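Local coordinates for citrate synthase (Mycobacterium tuberculosis, PDB 4TVM), which catalyses the condensation of acetyl-CoA with oxaloacetate, with uptake of water, to give citrate and CoA in the Krebs cycle, at residues N235-T240 with P393-H398; N260-P265 with V385-G390; R242-S247 with F252-G257. All blocks are in the same frame, centred on the assembly; numbering follows the deposited sequence.

Interaction 1 (N235-T240 with P393-H398). With OAA (oxaloacetate ion), chain B.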
ATOM      1  N   ASN A 235      -7.289   6.936  -8.099  1.00 50.13           N
ATOM      2  CA  ASN A 235      -6.297   6.104  -8.717  1.00 54.58           C
ATOM      3  C   ASN A 235      -6.106   4.860  -7.940  1.00 50.55           C
ATOM      4  O   ASN A 235      -6.382   4.887  -6.767  1.00 54.02           O
ATOM      5  CB  ASN A 235      -4.973   6.791  -8.532  1.00 61.49           C
ATOM      6  CG  ASN A 235      -4.296   7.022  -9.784  1.00 62.66           C
ATOM      7  OD1 ASN A 235      -4.391   6.184 -10.659  1.00 68.18           O
ATOM      8  ND2 ASN A 235      -3.626   8.154  -9.914  1.00 64.65           N
ATOM      9  N   CYS A 236      -5.538   3.819  -8.541  1.00 42.79           N
ATOM     10  CA  CYS A 236      -5.074   2.696  -7.780  1.00 46.14           C
ATOM     11  C   CYS A 236      -4.032   3.155  -6.772  1.00 47.01           C
ATOM     12  O   CYS A 236      -4.181   2.932  -5.579  1.00 46.21           O
ATOM     13  CB  CYS A 236      -4.454   1.645  -8.693  1.00 47.89           C
ATOM     14  SG  CYS A 236      -3.721   0.220  -7.817  1.00 47.40           S
ATOM     15  N   SER A 237      -3.015   3.832  -7.287  1.00 45.24           N
ATOM     16  CA  SER A 237      -1.870   4.263  -6.542  1.00 44.10           C
ATOM     17  C   SER A 237      -2.249   5.232  -5.468  1.00 45.09           C
ATOM     18  O   SER A 237      -1.701   5.228  -4.368  1.00 53.29           O
ATOM     19  CB  SER A 237      -0.908   5.006  -7.468  1.00 50.55           C
ATOM     20  OG  SER A 237      -1.601   6.108  -8.087  1.00 72.36           O
ATOM     21  N   THR A 238      -3.163   6.116  -5.779  1.00 44.66           N
ATOM     22  CA  THR A 238      -3.459   7.181  -4.833  1.00 48.13           C
ATOM     23  C   THR A 238      -4.549   6.748  -3.881  1.00 40.47           C
ATOM     24  O   THR A 238      -4.615   7.233  -2.767  1.00 42.56           O
ATOM     25  CB  THR A 238      -3.864   8.476  -5.562  1.00 49.67           C
ATOM     26  OG1 THR A 238      -2.681   9.146  -6.007  1.00 55.24           O
ATOM     27  CG2 THR A 238      -4.662   9.430  -4.647  1.00 55.26           C
ATOM     28  N   SER A 239      -5.436   5.876  -4.334  1.00 38.63           N
ATOM     29  CA  SER A 239      -6.434   5.351  -3.430  1.00 38.64           C
ATOM     30  C   SER A 239      -5.701   4.501  -2.432  1.00 39.05           C
ATOM     31  O   SER A 239      -6.215   4.265  -1.384  1.00 40.73           O
ATOM     32  CB  SER A 239      -7.483   4.520  -4.129  1.00 37.83           C
ATOM     33  OG  SER A 239      -8.394   5.362  -4.802  1.00 37.32           O
ATOM     34  N   THR A 240      -4.500   4.043  -2.783  1.00 38.20           N
ATOM     35  CA  THR A 240      -3.671   3.263  -1.875  1.00 34.91           C
ATOM     36  C   THR A 240      -2.980   4.131  -0.873  1.00 37.46           C
ATOM     37  O   THR A 240      -2.837   3.756   0.269  1.00 39.37           O
ATOM     38  CB  THR A 240      -2.587   2.515  -2.630  1.00 31.48           C
ATOM     39  OG1 THR A 240      -3.203   1.625  -3.556  1.00 29.01           O
ATOM     40  CG2 THR A 240      -1.732   1.733  -1.665  1.00 31.72           C
ATOM     41  N   PRO A 393       3.588  14.753  -6.047  1.00 39.28           N
ATOM     42  CA  PRO A 393       2.778  15.873  -5.565  1.00 38.67           C
ATOM     43  C   PRO A 393       1.290  15.525  -5.407  1.00 39.98           C
ATOM     44  O   PRO A 393       0.598  16.036  -4.504  1.00 39.87           O
ATOM     45  CB  PRO A 393       2.988  16.936  -6.650  1.00 37.55           C
ATOM     46  CG  PRO A 393       3.526  16.194  -7.835  1.00 37.70           C
ATOM     47  CD  PRO A 393       4.399  15.163  -7.202  1.00 39.27           C
ATOM     48  N   GLY A 394       0.803  14.645  -6.262  1.00 39.01           N
ATOM     49  CA  GLY A 394      -0.599  14.269  -6.229  1.00 38.81           C
ATOM     50  C   GLY A 394      -0.839  13.370  -5.052  1.00 37.60           C
ATOM     51  O   GLY A 394      -1.810  13.545  -4.293  1.00 39.95           O
ATOM     52  N   TRP A 395       0.032  12.382  -4.907  1.00 36.06           N
ATOM     53  CA  TRP A 395      -0.003  11.522  -3.733  1.00 32.73           C
ATOM     54  C   TRP A 395      -0.081  12.363  -2.512  1.00 32.31           C
ATOM     55  O   TRP A 395      -0.890  12.112  -1.638  1.00 37.42           O
ATOM     56  CB  TRP A 395       1.228  10.629  -3.647  1.00 30.96           C
ATOM     57  CG  TRP A 395       1.208   9.495  -4.624  1.00 29.75           C
ATOM     58  CD1 TRP A 395       0.141   8.999  -5.266  1.00 28.81           C
ATOM     59  CD2 TRP A 395       2.334   8.729  -5.055  1.00 33.18           C
ATOM     60  NE1 TRP A 395       0.510   7.962  -6.084  1.00 31.29           N
ATOM     61  CE2 TRP A 395       1.861   7.785  -5.984  1.00 30.26           C
ATOM     62  CE3 TRP A 395       3.710   8.774  -4.769  1.00 35.07           C
ATOM     63  CZ2 TRP A 395       2.694   6.894  -6.629  1.00 32.50           C
ATOM     64  CZ3 TRP A 395       4.545   7.862  -5.402  1.00 35.88           C
ATOM     65  CH2 TRP A 395       4.030   6.926  -6.315  1.00 34.07           C
ATOM     66  N   ILE A 396       0.743  13.383  -2.452  1.00 34.22           N
ATOM     67  CA  ILE A 396       0.834  14.198  -1.245  1.00 37.22           C
ATOM     68  C   ILE A 396      -0.415  15.040  -1.019  1.00 39.82           C
ATOM     69  O   ILE A 396      -0.877  15.183   0.114  1.00 45.79           O
ATOM     70  CB  ILE A 396       2.097  15.079  -1.284  1.00 36.20           C
ATOM     71  CG1 ILE A 396       3.330  14.204  -1.126  1.00 38.13           C
ATOM     72  CG2 ILE A 396       2.090  16.097  -0.156  1.00 37.98           C
ATOM     73  CD1 ILE A 396       4.662  14.920  -1.265  1.00 39.01           C
ATOM     74  N   ALA A 397      -0.941  15.615  -2.102  1.00 42.39           N
ATOM     75  CA  ALA A 397      -2.075  16.520  -2.049  1.00 36.00           C
ATOM     76  C   ALA A 397      -3.297  15.832  -1.507  1.00 38.75           C
ATOM     77  O   ALA A 397      -4.048  16.434  -0.730  1.00 37.78           O
ATOM     78  CB  ALA A 397      -2.359  17.029  -3.444  1.00 38.11           C
ATOM     79  N   HIS A 398      -3.510  14.587  -1.967  1.00 42.31           N
ATOM     80  CA  HIS A 398      -4.660  13.772  -1.581  1.00 43.65           C
ATOM     81  C   HIS A 398      -4.597  13.339  -0.127  1.00 43.99           C
ATOM     82  O   HIS A 398      -5.585  13.387   0.585  1.00 49.17           O
ATOM     83  CB  HIS A 398      -4.735  12.519  -2.464  1.00 48.57           C
ATOM     84  CG  HIS A 398      -5.295  12.779  -3.821  1.00 46.95           C
ATOM     85  ND1 HIS A 398      -4.521  13.221  -4.872  1.00 50.92           N
ATOM     86  CD2 HIS A 398      -6.550  12.676  -4.302  1.00 49.13           C
ATOM     87  CE1 HIS A 398      -5.276  13.360  -5.945  1.00 46.62           C
ATOM     88  NE2 HIS A 398      -6.513  13.041  -5.625  1.00 49.18           N
TER
HETATM   89  O1  OAA B 501      -1.260   8.663 -15.253  1.00 57.08           O
HETATM   90  O2  OAA B 501      -0.377   7.324 -16.788  1.00 52.84           O
HETATM   91  O4  OAA B 501      -5.153   6.081 -14.639  1.00 47.75           O
HETATM   92  O5  OAA B 501      -4.419   6.899 -12.743  1.00 48.20           O
HETATM   93  O3  OAA B 501      -2.112   7.182 -13.501  1.00 55.21           O
HETATM   94  C1  OAA B 501      -1.282   7.628 -15.966  1.00 56.11           C
HETATM   95  C2  OAA B 501      -2.478   6.731 -15.811  1.00 54.44           C
HETATM   96  C3  OAA B 501      -2.892   6.820 -14.364  1.00 56.31           C
HETATM   97  C4  OAA B 501      -4.239   6.540 -13.909  1.00 53.78           C
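Ser237 and Thr238, in the first turn of helix 236-246, present their hydroxyls to the pyrrole edge of the Trp395 indole, and Thr238 also reaches across to His398. Ser237 OG and Thr238 OG1 both lie near the indole plane. The N-H of Trp395 NE1 aims almost straight at Ser237 OG (179° at the hydrogen), yet the 3.5 Å between the two atoms makes this a weak bond. Thr238 OG1 sits off the neighbouring corner, 2.9 Å from Trp395 CD1; it is also close to NE1, but at too poor an angle for a hydrogen bond.

The two branches of Thr238 serve different aromatic partners. With chi1 at -81°, OG1 stands beside its own backbone N and turns to the tryptophan, while CG2 swings over a face of the His398 imidazole, 3.7 Å from the ring centroid, in a CH-pi contact. That ring is held from within its own helix: His398 ND1 donates to Gly394 O over 2.8 Å, with the oxygen lying in the imidazole plane. His398 N bonds the same carbonyl oxygen from the opposite face of the carbonyl plane, giving Gly394 O two donors.

Further out, Ile255, Ile259 and Leu262 of helix 251-262 pack against Trp395, and Cys236 and Ser239 touch Ile410 and Pro413 of the second subunit. Asn235, just ahead of the helix, belongs to the oxaloacetate pocket, where Arg391 hydrogen-bonds the ligand.

The polar share of this buried contact is thus slight: one long, weak N-H to hydroxyl bond; the rest is a threonine hydroxyl against the indole edge and a methyl over the imidazole. The bond from His398 ND1 to the carbonyl probably restrains the rotation of the imidazole and so helps keep one face turned to the threonine methyl.

Interaction 2 (N260-P265 with V385-G390). With OAA (oxaloacetate ion), chain B.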
ATOM      1  N   ASN A 260       4.386   1.081  -3.968  1.00 40.94           N
ATOM      2  CA  ASN A 260       4.172  -0.337  -4.185  1.00 41.27           C
ATOM      3  C   ASN A 260       3.000  -0.554  -5.165  1.00 40.07           C
ATOM      4  O   ASN A 260       3.083  -1.416  -6.051  1.00 33.92           O
ATOM      5  CB  ASN A 260       3.868  -1.055  -2.878  1.00 43.43           C
ATOM      6  CG  ASN A 260       5.017  -1.042  -1.897  1.00 45.84           C
ATOM      7  OD1 ASN A 260       6.172  -0.874  -2.255  1.00 51.93           O
ATOM      8  ND2 ASN A 260       4.693  -1.238  -0.637  1.00 46.56           N
ATOM      9  N   ALA A 261       1.900   0.182  -4.996  1.00 36.65           N
ATOM     10  CA  ALA A 261       0.746   0.020  -5.935  1.00 38.08           C
ATOM     11  C   ALA A 261       1.176   0.341  -7.346  1.00 38.02           C
ATOM     12  O   ALA A 261       0.826  -0.351  -8.281  1.00 42.10           O
ATOM     13  CB  ALA A 261      -0.430   0.899  -5.555  1.00 35.14           C
ATOM     14  N   LEU A 262       1.989   1.372  -7.475  1.00 39.12           N
ATOM     15  CA  LEU A 262       2.524   1.778  -8.767  1.00 40.79           C
ATOM     16  C   LEU A 262       3.376   0.716  -9.432  1.00 38.43           C
ATOM     17  O   LEU A 262       3.432   0.630 -10.647  1.00 40.06           O
ATOM     18  CB  LEU A 262       3.338   3.066  -8.611  1.00 40.02           C
ATOM     19  CG  LEU A 262       3.514   3.874  -9.885  1.00 40.81           C
ATOM     20  CD1 LEU A 262       2.216   4.564 -10.254  1.00 36.19           C
ATOM     21  CD2 LEU A 262       4.668   4.858  -9.722  1.00 41.63           C
ATOM     22  N   TRP A 263       4.033  -0.110  -8.642  1.00 40.92           N
ATOM     23  CA  TRP A 263       4.872  -1.150  -9.201  1.00 41.20           C
ATOM     24  C   TRP A 263       4.154  -2.368  -9.784  1.00 40.44           C
ATOM     25  O   TRP A 263       4.342  -3.486  -9.342  1.00 35.30           O
ATOM     26  CB  TRP A 263       5.865  -1.602  -8.161  1.00 43.79           C
ATOM     27  CG  TRP A 263       6.981  -2.324  -8.784  1.00 49.25           C
ATOM     28  CD1 TRP A 263       7.253  -2.461 -10.137  1.00 48.53           C
ATOM     29  CD2 TRP A 263       8.011  -3.006  -8.093  1.00 49.89           C
ATOM     30  NE1 TRP A 263       8.399  -3.206 -10.301  1.00 54.39           N
ATOM     31  CE2 TRP A 263       8.879  -3.555  -9.063  1.00 51.37           C
ATOM     32  CE3 TRP A 263       8.286  -3.217  -6.739  1.00 49.38           C
ATOM     33  CZ2 TRP A 263       9.991  -4.298  -8.718  1.00 54.27           C
ATOM     34  CZ3 TRP A 263       9.389  -3.958  -6.399  1.00 50.48           C
ATOM     35  CH2 TRP A 263      10.227  -4.493  -7.378  1.00 53.11           C
ATOM     36  N   GLY A 264       3.353  -2.158 -10.817  1.00 39.98           N
ATOM     37  CA  GLY A 264       2.667  -3.283 -11.446  1.00 39.83           C
ATOM     38  C   GLY A 264       2.292  -2.854 -12.836  1.00 39.84           C
ATOM     39  O   GLY A 264       2.092  -1.658 -13.056  1.00 45.96           O
ATOM     40  N   PRO A 265       2.242  -3.796 -13.789  1.00 37.90           N
ATOM     41  CA  PRO A 265       2.177  -3.440 -15.222  1.00 39.14           C
ATOM     42  C   PRO A 265       0.915  -2.707 -15.707  1.00 42.10           C
ATOM     43  O   PRO A 265       0.980  -1.970 -16.677  1.00 49.47           O
ATOM     44  CB  PRO A 265       2.289  -4.805 -15.923  1.00 39.90           C
ATOM     45  CG  PRO A 265       2.979  -5.693 -14.959  1.00 36.97           C
ATOM     46  CD  PRO A 265       2.536  -5.230 -13.601  1.00 38.44           C
ATOM     47  N   VAL A 385       9.848   4.542 -11.958  1.00 31.95           N
ATOM     48  CA  VAL A 385      10.402   5.458 -10.991  1.00 34.89           C
ATOM     49  C   VAL A 385      10.095   6.908 -11.424  1.00 38.88           C
ATOM     50  O   VAL A 385       9.741   7.765 -10.603  1.00 37.72           O
ATOM     51  CB  VAL A 385      11.929   5.299 -10.862  1.00 36.08           C
ATOM     52  CG1 VAL A 385      12.504   6.441 -10.031  1.00 36.01           C
ATOM     53  CG2 VAL A 385      12.299   3.941 -10.273  1.00 33.49           C
ATOM     54  N   LEU A 386      10.230   7.162 -12.723  1.00 42.44           N
ATOM     55  CA  LEU A 386       9.937   8.483 -13.306  1.00 42.71           C
ATOM     56  C   LEU A 386       8.496   8.781 -13.079  1.00 36.47           C
ATOM     57  O   LEU A 386       8.121   9.894 -12.745  1.00 35.64           O
ATOM     58  CB  LEU A 386      10.252   8.515 -14.809  1.00 43.29           C
ATOM     59  CG  LEU A 386      11.757   8.537 -15.089  1.00 43.50           C
ATOM     60  CD1 LEU A 386      12.107   8.047 -16.481  1.00 45.79           C
ATOM     61  CD2 LEU A 386      12.284   9.936 -14.897  1.00 44.61           C
ATOM     62  N   PHE A 387       7.685   7.758 -13.205  1.00 39.65           N
ATOM     63  CA  PHE A 387       6.261   7.919 -12.937  1.00 38.39           C
ATOM     64  C   PHE A 387       5.995   8.408 -11.527  1.00 39.20           C
ATOM     65  O   PHE A 387       5.235   9.362 -11.344  1.00 37.88           O
ATOM     66  CB  PHE A 387       5.548   6.614 -13.172  1.00 41.49           C
ATOM     67  CG  PHE A 387       4.067   6.747 -13.174  1.00 49.77           C
ATOM     68  CD1 PHE A 387       3.397   7.216 -12.050  1.00 54.06           C
ATOM     69  CD2 PHE A 387       3.325   6.393 -14.287  1.00 46.45           C
ATOM     70  CE1 PHE A 387       2.025   7.345 -12.056  1.00 51.57           C
ATOM     71  CE2 PHE A 387       1.951   6.526 -14.287  1.00 45.52           C
ATOM     72  CZ  PHE A 387       1.300   7.012 -13.183  1.00 47.01           C
ATOM     73  N   ALA A 388       6.634   7.781 -10.522  1.00 40.05           N
ATOM     74  CA  ALA A 388       6.426   8.161  -9.103  1.00 34.66           C
ATOM     75  C   ALA A 388       6.898   9.576  -8.767  1.00 34.79           C
ATOM     76  O   ALA A 388       6.244  10.329  -7.997  1.00 33.93           O
ATOM     77  CB  ALA A 388       7.134   7.178  -8.212  1.00 38.33           C
ATOM     78  N   LEU A 389       8.059   9.934  -9.312  1.00 33.18           N
ATOM     79  CA  LEU A 389       8.591  11.294  -9.135  1.00 32.64           C
ATOM     80  C   LEU A 389       7.570  12.335  -9.536  1.00 34.14           C
ATOM     81  O   LEU A 389       7.442  13.355  -8.868  1.00 38.37           O
ATOM     82  CB  LEU A 389       9.825  11.512 -10.000  1.00 30.30           C
ATOM     83  CG  LEU A 389      11.056  10.784  -9.540  1.00 32.32           C
ATOM     84  CD1 LEU A 389      12.231  11.252 -10.359  1.00 31.30           C
ATOM     85  CD2 LEU A 389      11.313  10.940  -8.022  1.00 32.26           C
ATOM     86  N   GLY A 390       6.882  12.095 -10.654  1.00 34.28           N
ATOM     87  CA  GLY A 390       5.903  13.046 -11.190  1.00 33.76           C
ATOM     88  C   GLY A 390       4.636  13.015 -10.389  1.00 36.50           C
ATOM     89  O   GLY A 390       4.068  14.046 -10.075  1.00 40.97           O
TER
HETATM   90  O1  OAA B 501      -1.260   8.663 -15.253  1.00 57.08           O
HETATM   91  O2  OAA B 501      -0.377   7.324 -16.788  1.00 52.84           O
HETATM   92  O4  OAA B 501      -5.153   6.081 -14.639  1.00 47.75           O
HETATM   93  O5  OAA B 501      -4.419   6.899 -12.743  1.00 48.20           O
HETATM   94  O3  OAA B 501      -2.112   7.182 -13.501  1.00 55.21           O
HETATM   95  C1  OAA B 501      -1.282   7.628 -15.966  1.00 56.11           C
HETATM   96  C2  OAA B 501      -2.478   6.731 -15.811  1.00 54.44           C
HETATM   97  C3  OAA B 501      -2.892   6.820 -14.364  1.00 56.31           C
HETATM   98  C4  OAA B 501      -4.239   6.540 -13.909  1.00 53.78           C
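Leu262, at the end of helix 251-262, comes alongside Ala388 of helix 383-403, their CA atoms 7.5 Å apart, just before the chain leaves the first helix through an inverse gamma turn centred on Trp263. One forked side chain spans the distance. Leu262 CG is anti to its backbone N (chi1 -158°), which carries both methyls out to the second helix. CD1 lies over a face of the Phe387 ring, 3.3 Å from Phe387 CE1. CD2 reaches between Phe387 and Ala388, 3.5 Å from Phe387 CD1 and 3.7 Å from Ala388 CB, and also touches the backbone N of Ala388. No hydrogen bond crosses between the segments; the side chains that meet are apolar.

The far edge of the phenyl ring belongs to the substrate. Phe387 CZ is 3.4 Å from the keto oxygen O3 of oxaloacetate, which lies in the ring plane, and CE2 is 3.5 Å from the carboxylate oxygen O2. Leucine on the face and ligand at the edge probably help to set the orientation of the ring. His229, another pocket residue, meets Phe387 with the ring planes at about 60°, and the side chain of Asp366, an active-site residue, is about 6 Å from that of Phe387. Leu262 and Ala388 thus form an apolar second shell behind Phe387, where two helices of the citrate synthase fold meet beside the oxaloacetate site.

Interaction 3 (R242-S247 with F252-G257)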
ATOM      1  N   ARG A 242      -4.317   6.796   0.047  1.00 36.02           N
ATOM      2  CA  ARG A 242      -5.470   7.169   0.866  1.00 35.45           C
ATOM      3  C   ARG A 242      -5.874   6.155   1.913  1.00 33.98           C
ATOM      4  O   ARG A 242      -6.252   6.541   2.990  1.00 36.06           O
ATOM      5  CB  ARG A 242      -6.681   7.491  -0.024  1.00 34.10           C
ATOM      6  CG  ARG A 242      -6.814   8.976  -0.312  1.00 34.19           C
ATOM      7  CD  ARG A 242      -7.885   9.259  -1.373  1.00 35.24           C
ATOM      8  NE  ARG A 242      -7.871  10.671  -1.771  1.00 35.65           N
ATOM      9  CZ  ARG A 242      -8.511  11.653  -1.122  1.00 41.47           C
ATOM     10  NH1 ARG A 242      -9.304  11.392  -0.065  1.00 41.92           N
ATOM     11  NH2 ARG A 242      -8.433  12.902  -1.558  1.00 38.26           N
ATOM     12  N   LEU A 243      -5.795   4.870   1.587  1.00 36.55           N
ATOM     13  CA  LEU A 243      -6.137   3.773   2.477  1.00 36.52           C
ATOM     14  C   LEU A 243      -5.157   3.598   3.658  1.00 41.95           C
ATOM     15  O   LEU A 243      -5.549   3.435   4.810  1.00 46.93           O
ATOM     16  CB  LEU A 243      -6.179   2.506   1.627  1.00 38.82           C
ATOM     17  CG  LEU A 243      -7.036   1.295   2.074  1.00 39.58           C
ATOM     18  CD1 LEU A 243      -8.445   1.663   2.502  1.00 38.97           C
ATOM     19  CD2 LEU A 243      -7.115   0.274   0.963  1.00 39.55           C
ATOM     20  N   VAL A 244      -3.882   3.650   3.352  1.00 45.92           N
ATOM     21  CA  VAL A 244      -2.848   3.537   4.331  1.00 44.13           C
ATOM     22  C   VAL A 244      -2.968   4.719   5.280  1.00 48.52           C
ATOM     23  O   VAL A 244      -2.864   4.579   6.521  1.00 49.64           O
ATOM     24  CB  VAL A 244      -1.508   3.576   3.579  1.00 41.05           C
ATOM     25  CG1 VAL A 244      -0.330   3.695   4.525  1.00 41.70           C
ATOM     26  CG2 VAL A 244      -1.368   2.345   2.726  1.00 39.03           C
ATOM     27  N   GLY A 245      -3.204   5.895   4.696  1.00 46.67           N
ATOM     28  CA  GLY A 245      -3.311   7.095   5.510  1.00 46.31           C
ATOM     29  C   GLY A 245      -4.523   6.958   6.401  1.00 45.38           C
ATOM     30  O   GLY A 245      -4.664   7.612   7.404  1.00 53.20           O
ATOM     31  N   SER A 246      -5.430   6.132   5.960  1.00 46.17           N
ATOM     32  CA  SER A 246      -6.666   5.876   6.616  1.00 46.91           C
ATOM     33  C   SER A 246      -6.430   5.379   8.012  1.00 45.92           C
ATOM     34  O   SER A 246      -7.210   5.671   8.914  1.00 48.86           O
ATOM     35  CB  SER A 246      -7.314   4.780   5.824  1.00 44.64           C
ATOM     36  OG  SER A 246      -8.426   4.345   6.467  1.00 62.09           O
ATOM     37  N   SER A 247      -5.367   4.598   8.171  1.00 38.52           N
ATOM     38  CA  SER A 247      -5.036   4.053   9.469  1.00 37.85           C
ATOM     39  C   SER A 247      -4.259   5.053  10.302  1.00 38.39           C
ATOM     40  O   SER A 247      -3.923   4.775  11.444  1.00 41.21           O
ATOM     41  CB  SER A 247      -4.253   2.739   9.334  1.00 36.90           C
ATOM     42  OG  SER A 247      -2.891   2.982   9.000  1.00 34.95           O
ATOM     43  N   PHE A 252       5.352   9.196   4.942  1.00 41.70           N
ATOM     44  CA  PHE A 252       6.260   8.336   4.204  1.00 40.73           C
ATOM     45  C   PHE A 252       5.682   6.964   3.958  1.00 42.38           C
ATOM     46  O   PHE A 252       5.855   6.380   2.885  1.00 45.28           O
ATOM     47  CB  PHE A 252       7.573   8.179   4.976  1.00 41.13           C
ATOM     48  CG  PHE A 252       8.311   9.473   5.194  1.00 42.49           C
ATOM     49  CD1 PHE A 252       8.154  10.558   4.319  1.00 40.30           C
ATOM     50  CD2 PHE A 252       9.178   9.618   6.275  1.00 43.12           C
ATOM     51  CE1 PHE A 252       8.841  11.746   4.533  1.00 38.25           C
ATOM     52  CE2 PHE A 252       9.865  10.822   6.492  1.00 38.39           C
ATOM     53  CZ  PHE A 252       9.702  11.874   5.612  1.00 38.18           C
ATOM     54  N   THR A 253       5.013   6.424   4.966  1.00 43.22           N
ATOM     55  CA  THR A 253       4.526   5.064   4.862  1.00 40.51           C
ATOM     56  C   THR A 253       3.390   5.051   3.863  1.00 36.64           C
ATOM     57  O   THR A 253       3.288   4.139   3.037  1.00 34.64           O
ATOM     58  CB  THR A 253       4.115   4.513   6.237  1.00 44.76           C
ATOM     59  OG1 THR A 253       5.166   4.772   7.188  1.00 40.74           O
ATOM     60  CG2 THR A 253       3.835   3.024   6.141  1.00 46.80           C
ATOM     61  N   SER A 254       2.577   6.097   3.863  1.00 37.54           N
ATOM     62  CA  SER A 254       1.513   6.217   2.839  1.00 38.77           C
ATOM     63  C   SER A 254       2.043   6.370   1.396  1.00 37.20           C
ATOM     64  O   SER A 254       1.484   5.782   0.469  1.00 36.05           O
ATOM     65  CB  SER A 254       0.563   7.351   3.188  1.00 42.32           C
ATOM     66  OG  SER A 254       0.368   7.423   4.594  1.00 41.04           O
ATOM     67  N   ILE A 255       3.141   7.102   1.202  1.00 34.23           N
ATOM     68  CA  ILE A 255       3.731   7.241  -0.162  1.00 32.84           C
ATOM     69  C   ILE A 255       4.346   5.931  -0.634  1.00 33.31           C
ATOM     70  O   ILE A 255       4.242   5.499  -1.799  1.00 30.75           O
ATOM     71  CB  ILE A 255       4.816   8.310  -0.161  1.00 33.18           C
ATOM     72  CG1 ILE A 255       4.192   9.687   0.064  1.00 34.21           C
ATOM     73  CG2 ILE A 255       5.657   8.263  -1.429  1.00 36.63           C
ATOM     74  CD1 ILE A 255       3.120  10.051  -0.929  1.00 34.69           C
ATOM     75  N   SER A 256       5.022   5.291   0.289  1.00 32.62           N
ATOM     76  CA  SER A 256       5.508   3.991   0.017  1.00 33.08           C
ATOM     77  C   SER A 256       4.410   3.080  -0.498  1.00 32.95           C
ATOM     78  O   SER A 256       4.621   2.355  -1.438  1.00 41.37           O
ATOM     79  CB  SER A 256       6.096   3.414   1.266  1.00 35.60           C
ATOM     80  OG  SER A 256       6.463   2.093   0.948  1.00 42.84           O
ATOM     81  N   GLY A 257       3.228   3.106   0.104  1.00 32.67           N
ATOM     82  CA  GLY A 257       2.129   2.281  -0.399  1.00 30.13           C
ATOM     83  C   GLY A 257       1.687   2.678  -1.780  1.00 29.94           C
ATOM     84  O   GLY A 257       1.363   1.849  -2.611  1.00 31.80           O
TER
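A helical hairpin brings Val244 and Ser254 together: helix 236-246 runs into a short turn, and helix 251-262 returns beside it, at the dimer interface of this largely helical citrate synthase fold. The two short segments run roughly antiparallel, with 147° between their directions and their axes 8.3 Å apart at the closest. Contact is centred on Val244 and Ser254, whose CA atoms approach to 5.3 Å.

Val244 does most of the touching. Its CG1, anti to the backbone N (chi1 171°), reaches across to the backbone of the returning helix, 3.5 Å from Ser254 CA and 3.9 Å from the carbonyl oxygen Thr253 O. The other methyl, Val244 CG2, stands beside the backbone N and is turned toward Gly257, 4.7 Å from Gly257 CA. So the valine lies against helix backbone more than against side chains, and no hydrogen bond passes between the segments.

Ser254 contributes a hydroxyl whose polar needs are met by others: OG is hydrogen-bonded to Asn250 O in the turn and to Trp399 NE1 of helix 383-403. Asn250 also takes the N-H of Thr253 on its OD1, so this one residue of the turn grips the start of the second helix twice. Outside the hairpin, Arg242 forms a salt bridge with Glu401, while Leu243 packs on Thr240 of the second subunit and Val244 on Ala261 of that subunit. The hairpin thus packs on helix 383-403 of its own chain and on the second subunit.

Gly245 lets the serine come close to the first helix. With its chi1 of -37° placing OG beside the backbone N, Ser254 rests that oxygen 3.8 Å from Gly245 CA and equally 3.8 Å from Val244 CG1.

Overall arrangement
From the N terminus, the chain passes its strands and earlier helices before helix 236-246, where interaction 1 opens; helix 251-262 follows, and interaction 3 joins the two across only a short turn. Interaction 2 opens after it, at the end of the second helix, and closes a loop of 119 residues on helix 383-403, so the two lie in series. Interaction 1 encloses both, closing farther along helix 383-403. The three helices thus meet pairwise: Trp395 packs on Ala388 and Thr240 on Ala261 between interactions 1 and 2, and Thr240 on Gly257 between 1 and 3. Interactions 1 and 2 border the oxaloacetate pocket, interaction 3 lies away from it, and all three reach the second subunit.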